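PDB 4XSO: Alr3699 protein from Nostoc sp., which belongs to the GT-B class of glycosyltransferase-like proteins, with two domains each built round a parallel beta sheet. Local coordinates for residues I26-P31 with L99-T104; R35-L40 with H95-I100. All coordinates share one frame; numbering follows the deposited sequence.

Both contacts belong to the N-terminal Rossmann-like domain, and both use strand 99-102 and its approach. Their centres lie about 9 Å apart. They share Leu99 and Ile100, although neither residue does the touching. Interaction 1 joins helix 20-29 to strand 99-102 on one side of the sheet. Interaction 2 joins the next strand, 36-40, to the turn before strand 99-102, on the other side. Strand 9-13 lies between 36-40 and 99-102, so interaction 2 has to reach over it, while in interaction 1 the helix lies against the sheet. Interaction 1 is buried, its centre about 15 Å from the centre of the chain. Interaction 2 is partly buried, its centre about 24 Å away.

Interaction 1. Residues I26-P31 with L99-T104; sequences IDIAKP and LIYANT
The backbones stay well apart, with Ile28 CA and Asn103 CA the nearest pair at 10.3 Å, so side chains alone bridge the gap between helix and strand. Ile28 meets the far end of Tyr101. Its CG2 methyl lies 3.6 Å from Tyr101 OH and 3.9 Å from Tyr101 CZ. The second branch adds Ile28 CD1, 4.0 Å from Tyr101 OH. The two side chains cross at about a right angle. A chi1 of -170° swings the Tyr101 ring away from the strand's own backbone N and carries its hydroxyl to Ile28. The hydroxyl is not left to the methyls alone, because it hydrogen-bonds His125 ND1. Asn103 lies at the margin, with its OD1 4.5 Å from Ile28 CD1. Its amide is held elsewhere: OD1 bonds His127 NE2, while ND2 bonds Ala21 O and Asp13 OD2. These bonds fix the rotation of the amide beside the isoleucine. Phe11 of the adjacent strand 9-13 packs edge-to-face with Tyr101. The contact thus lies in the core between the sheet and helix 20-29, where Ile28 also touches His125 of strand 122-126 and Ile377 of the C-terminal helix 370-382.

Interaction 2. Residues R35-L40 with H95-I100; sequences RALVGL and HEYDLI
Leu37 packs against the ring end of Tyr97 over one side of the parallel sheet, above strand 9-13, in the Rossmann-like N-terminal domain of this GT-B protein. Leu37 belongs to strand 36-40, and Tyr97 to the turn between helix 85-95 and strand 99-102. Strand 9-13 lies between the two strands and is hydrogen-bonded to both, so no backbone bond joins the segments directly. The tyrosine spans the gap instead. Its side chain touches Leu10 of the middle strand on the way.

The leucine can be followed outward. CB points toward the tyrosine, and Leu37 CB lies 3.7 Å from Tyr97 CZ. At the branch point, Leu37 CG is 4.0 Å from Tyr97 OH. The chain then divides. CD2 goes to the tyrosine end, where Leu37 CD2 lies 3.6 Å from Tyr97 OH and 4.2 Å from Tyr97 CZ; CD1 points away from it. With chi1 at -178° CG lies opposite the backbone N, and chi2 of 53° then brings CD2, rather than CD1, to the hydroxyl. The two side chains cross at about a right angle. The ring carbon Tyr97 CE2 also meets the main chain, 4.1 Å from Ala36 C and 3.9 Å from Leu37 N.

Lys8, just before strand 9-13, meets the Tyr97 segment in three ways. It makes a cation-pi contact with the Tyr97 ring, its NZ hydrogen-bonds Glu96 O, and its backbone N bonds Asp98 OD2. The shortest contact between the segments is Leu37 CB to Tyr97 OH, 3.3 Å.

Interaction 1. Residues I26-P31 with L99-T104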
loop_
_atom_site.group_PDB
_atom_site.type_symbol
_atom_site.label_atom_id
_atom_site.label_comp_id
_atom_site.label_asym_id
_atom_site.label_seq_id
_atom_site.Cartn_x
_atom_site.Cartn_y
_atom_site.Cartn_z
ATOM N N ILE A 26 -6.718 -18.143 17.363
ATOM C CA ILE A 26 -5.955 -19.240 18.021
ATOM C C ILE A 26 -6.421 -20.600 17.477
ATOM O O ILE A 26 -5.623 -21.450 17.020
ATOM C CB ILE A 26 -6.113 -19.243 19.576
ATOM C CG1 ILE A 26 -5.620 -17.934 20.213
ATOM C CG2 ILE A 26 -5.404 -20.439 20.205
ATOM C CD1 ILE A 26 -4.288 -17.473 19.718
ATOM N N ASP A 27 -7.739 -20.780 17.555
ATOM C CA ASP A 27 -8.445 -21.988 17.146
ATOM C C ASP A 27 -8.357 -22.242 15.649
ATOM O O ASP A 27 -8.134 -23.404 15.184
ATOM C CB ASP A 27 -9.940 -21.903 17.591
ATOM C CG ASP A 27 -10.109 -21.978 19.141
ATOM O OD1 ASP A 27 -9.315 -22.697 19.809
ATOM O OD2 ASP A 27 -10.977 -21.272 19.699
ATOM N N ILE A 28 -8.447 -21.175 14.866
ATOM C CA ILE A 28 -8.327 -21.340 13.384
ATOM C C ILE A 28 -6.895 -21.766 12.985
ATOM O O ILE A 28 -6.725 -22.646 12.189
ATOM C CB ILE A 28 -8.721 -20.037 12.686
ATOM C CG1 ILE A 28 -10.203 -19.708 12.861
ATOM C CG2 ILE A 28 -8.426 -20.105 11.219
ATOM C CD1 ILE A 28 -10.481 -18.222 12.702
ATOM N N ALA A 29 -5.894 -21.173 13.636
ATOM C CA ALA A 29 -4.496 -21.363 13.342
ATOM C C ALA A 29 -3.824 -22.655 13.874
ATOM O O ALA A 29 -2.877 -23.189 13.246
ATOM C CB ALA A 29 -3.749 -20.153 13.835
ATOM N N LYS A 30 -4.327 -23.210 14.967
ATOM C CA LYS A 30 -3.667 -24.346 15.587
ATOM C C LYS A 30 -3.416 -25.515 14.680
ATOM O O LYS A 30 -2.336 -26.062 14.742
ATOM C CB LYS A 30 -4.394 -24.844 16.874
ATOM C CG LYS A 30 -3.796 -24.269 18.163
ATOM C CD LYS A 30 -4.354 -24.903 19.448
ATOM C CE LYS A 30 -5.736 -24.377 19.821
ATOM N NZ LYS A 30 -6.171 -24.767 21.195
ATOM N N PRO A 31 -4.406 -25.899 13.832
ATOM C CA PRO A 31 -4.218 -26.998 12.912
ATOM C C PRO A 31 -3.105 -26.725 11.912
ATOM O O PRO A 31 -2.636 -27.675 11.242
ATOM C CB PRO A 31 -5.571 -27.124 12.190
ATOM C CG PRO A 31 -6.540 -26.480 13.095
ATOM C CD PRO A 31 -5.794 -25.412 13.828
ATOM N N LEU A 99 -0.738 -18.342 1.050
ATOM C CA LEU A 99 -2.004 -17.741 1.235
ATOM C C LEU A 99 -1.922 -16.725 2.397
ATOM O O LEU A 99 -1.233 -16.954 3.398
ATOM C CB LEU A 99 -3.003 -18.857 1.593
ATOM C CG LEU A 99 -4.461 -18.314 1.733
ATOM C CD1 LEU A 99 -5.455 -19.195 1.034
ATOM C CD2 LEU A 99 -4.907 -18.127 3.172
ATOM N N ILE A 100 -2.653 -15.626 2.262
ATOM C CA ILE A 100 -2.698 -14.590 3.255
ATOM C C ILE A 100 -4.105 -14.600 3.811
ATOM O O ILE A 100 -5.086 -14.541 3.031
ATOM C CB ILE A 100 -2.413 -13.187 2.652
ATOM C CG1 ILE A 100 -1.030 -13.124 2.019
ATOM C CG2 ILE A 100 -2.501 -12.108 3.676
ATOM C CD1 ILE A 100 -0.939 -11.854 1.151
ATOM N N TYR A 101 -4.205 -14.677 5.160
ATOM C CA TYR A 101 -5.513 -14.820 5.816
ATOM C C TYR A 101 -5.644 -13.668 6.800
ATOM O O TYR A 101 -5.025 -13.664 7.871
ATOM C CB TYR A 101 -5.576 -16.207 6.471
ATOM C CG TYR A 101 -6.867 -16.695 7.009
ATOM C CD1 TYR A 101 -7.466 -16.113 8.103
ATOM C CD2 TYR A 101 -7.411 -17.885 6.520
ATOM C CE1 TYR A 101 -8.609 -16.659 8.679
ATOM C CE2 TYR A 101 -8.571 -18.441 7.070
ATOM C CZ TYR A 101 -9.167 -17.834 8.139
ATOM O OH TYR A 101 -10.304 -18.389 8.684
ATOM N N ALA A 102 -6.359 -12.648 6.354
ATOM C CA ALA A 102 -6.561 -11.396 7.127
ATOM C C ALA A 102 -7.769 -11.531 8.029
ATOM O O ALA A 102 -8.885 -11.831 7.567
ATOM C CB ALA A 102 -6.738 -10.230 6.180
ATOM N N ASN A 103 -7.527 -11.256 9.313
ATOM C CA ASN A 103 -8.467 -11.506 10.371
ATOM C C ASN A 103 -9.122 -10.245 10.988
ATOM O O ASN A 103 -9.960 -10.351 11.864
ATOM C CB ASN A 103 -7.792 -12.371 11.429
ATOM C CG ASN A 103 -8.802 -13.170 12.253
ATOM O OD1 ASN A 103 -9.550 -13.933 11.713
ATOM N ND2 ASN A 103 -8.780 -13.010 13.579
ATOM N N THR A 104 -8.737 -9.072 10.508
ATOM C CA THR A 104 -9.240 -7.806 11.023
ATOM C C THR A 104 -9.144 -6.822 9.895
ATOM O O THR A 104 -8.579 -7.128 8.816
ATOM C CB THR A 104 -8.431 -7.240 12.234
ATOM O OG1 THR A 104 -7.145 -6.771 11.786
ATOM C CG2 THR A 104 -8.292 -8.253 13.334
#

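Interaction 2. Residues R35-L40 with H95-I100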
loop_
_atom_site.group_PDB
_atom_site.type_symbol
_atom_site.label_atom_id
_atom_site.label_comp_id
_atom_site.label_asym_id
_atom_site.label_seq_id
_atom_site.Cartn_x
_atom_site.Cartn_y
_atom_site.Cartn_z
ATOM N N ARG A 35 2.928 -24.827 9.736
ATOM C CA ARG A 35 3.061 -24.238 8.414
ATOM C C ARG A 35 2.327 -22.880 8.356
ATOM O O ARG A 35 1.673 -22.519 7.345
ATOM C CB ARG A 35 2.536 -25.228 7.346
ATOM C CG ARG A 35 1.054 -25.621 7.489
ATOM C CD ARG A 35 0.744 -26.844 6.632
ATOM N NE ARG A 35 -0.544 -27.516 6.837
ATOM C CZ ARG A 35 -1.635 -27.447 6.081
ATOM N NH1 ARG A 35 -1.753 -26.688 5.013
ATOM N NH2 ARG A 35 -2.667 -28.129 6.432
ATOM N N ALA A 36 2.393 -22.151 9.441
ATOM C CA ALA A 36 1.795 -20.829 9.488
ATOM C C ALA A 36 2.592 -19.868 10.303
ATOM O O ALA A 36 3.471 -20.292 11.017
ATOM C CB ALA A 36 0.375 -20.936 9.992
ATOM N N LEU A 37 2.305 -18.567 10.124
ATOM C CA LEU A 37 2.849 -17.460 10.848
ATOM C C LEU A 37 1.694 -16.502 11.110
ATOM O O LEU A 37 0.947 -16.189 10.188
ATOM C CB LEU A 37 3.927 -16.758 10.019
ATOM C CG LEU A 37 4.640 -15.572 10.686
ATOM C CD1 LEU A 37 5.215 -15.924 12.038
ATOM C CD2 LEU A 37 5.770 -15.063 9.759
ATOM N N VAL A 38 1.517 -16.051 12.344
ATOM C CA VAL A 38 0.631 -14.919 12.621
ATOM C C VAL A 38 1.427 -13.583 12.721
ATOM O O VAL A 38 2.271 -13.381 13.584
ATOM C CB VAL A 38 -0.203 -15.101 13.910
ATOM C CG1 VAL A 38 -1.142 -13.894 14.081
ATOM C CG2 VAL A 38 -1.029 -16.354 13.855
ATOM N N GLY A 39 1.174 -12.704 11.784
ATOM C CA GLY A 39 1.751 -11.374 11.765
ATOM C C GLY A 39 0.785 -10.439 12.503
ATOM O O GLY A 39 -0.414 -10.308 12.150
ATOM N N LEU A 40 1.272 -9.853 13.577
ATOM C CA LEU A 40 0.531 -8.836 14.272
ATOM C C LEU A 40 1.049 -7.420 13.936
ATOM O O LEU A 40 2.213 -7.230 13.666
ATOM C CB LEU A 40 0.656 -9.046 15.779
ATOM C CG LEU A 40 0.165 -10.370 16.364
ATOM C CD1 LEU A 40 0.412 -10.373 17.878
ATOM C CD2 LEU A 40 -1.300 -10.582 16.039
ATOM N N HIS A 95 5.925 -13.758 0.374
ATOM C CA HIS A 95 6.616 -14.540 -0.650
ATOM C C HIS A 95 6.842 -15.971 -0.160
ATOM O O HIS A 95 6.640 -16.910 -0.921
ATOM C CB HIS A 95 7.951 -13.846 -1.103
ATOM C CG HIS A 95 8.855 -14.736 -1.896
ATOM N ND1 HIS A 95 8.681 -14.965 -3.245
ATOM C CD2 HIS A 95 9.921 -15.485 -1.523
ATOM C CE1 HIS A 95 9.604 -15.814 -3.669
ATOM N NE2 HIS A 95 10.372 -16.143 -2.645
ATOM N N GLU A 96 7.141 -16.138 1.129
ATOM C CA GLU A 96 7.390 -17.463 1.721
ATOM C C GLU A 96 6.139 -18.263 2.075
ATOM O O GLU A 96 6.234 -19.413 2.547
ATOM C CB GLU A 96 8.200 -17.276 2.998
ATOM C CG GLU A 96 9.457 -16.428 2.810
ATOM C CD GLU A 96 10.454 -17.073 1.842
ATOM O OE1 GLU A 96 10.479 -18.327 1.750
ATOM O OE2 GLU A 96 11.226 -16.342 1.173
ATOM N N TYR A 97 4.963 -17.663 1.872
ATOM C CA TYR A 97 3.711 -18.323 2.236
ATOM C C TYR A 97 2.848 -18.492 0.982
ATOM O O TYR A 97 3.163 -17.923 -0.078
ATOM C CB TYR A 97 3.031 -17.535 3.363
ATOM C CG TYR A 97 3.805 -17.666 4.648
ATOM C CD1 TYR A 97 4.901 -16.854 4.885
ATOM C CD2 TYR A 97 3.477 -18.646 5.582
ATOM C CE1 TYR A 97 5.692 -17.029 5.988
ATOM C CE2 TYR A 97 4.253 -18.831 6.702
ATOM C CZ TYR A 97 5.363 -18.033 6.881
ATOM O OH TYR A 97 6.085 -18.149 7.982
ATOM N N ASP A 98 1.818 -19.319 1.058
ATOM C CA ASP A 98 1.008 -19.602 -0.104
ATOM C C ASP A 98 -0.357 -18.893 -0.089
ATOM O O ASP A 98 -1.083 -18.968 -1.055
ATOM C CB ASP A 98 0.731 -21.061 -0.169
ATOM C CG ASP A 98 1.985 -21.874 -0.196
ATOM O OD1 ASP A 98 2.787 -21.772 -1.142
ATOM O OD2 ASP A 98 2.185 -22.604 0.773
ATOM N N LEU A 99 -0.738 -18.342 1.050
ATOM C CA LEU A 99 -2.004 -17.741 1.235
ATOM C C LEU A 99 -1.922 -16.725 2.397
ATOM O O LEU A 99 -1.233 -16.954 3.398
ATOM C CB LEU A 99 -3.003 -18.857 1.593
ATOM C CG LEU A 99 -4.461 -18.314 1.733
ATOM C CD1 LEU A 99 -5.455 -19.195 1.034
ATOM C CD2 LEU A 99 -4.907 -18.127 3.172
ATOM N N ILE A 100 -2.653 -15.626 2.262
ATOM C CA ILE A 100 -2.698 -14.590 3.255
ATOM C C ILE A 100 -4.105 -14.600 3.811
ATOM O O ILE A 100 -5.086 -14.541 3.031
ATOM C CB ILE A 100 -2.413 -13.187 2.652
ATOM C CG1 ILE A 100 -1.030 -13.124 2.019
ATOM C CG2 ILE A 100 -2.501 -12.108 3.676
ATOM C CD1 ILE A 100 -0.939 -11.854 1.151
#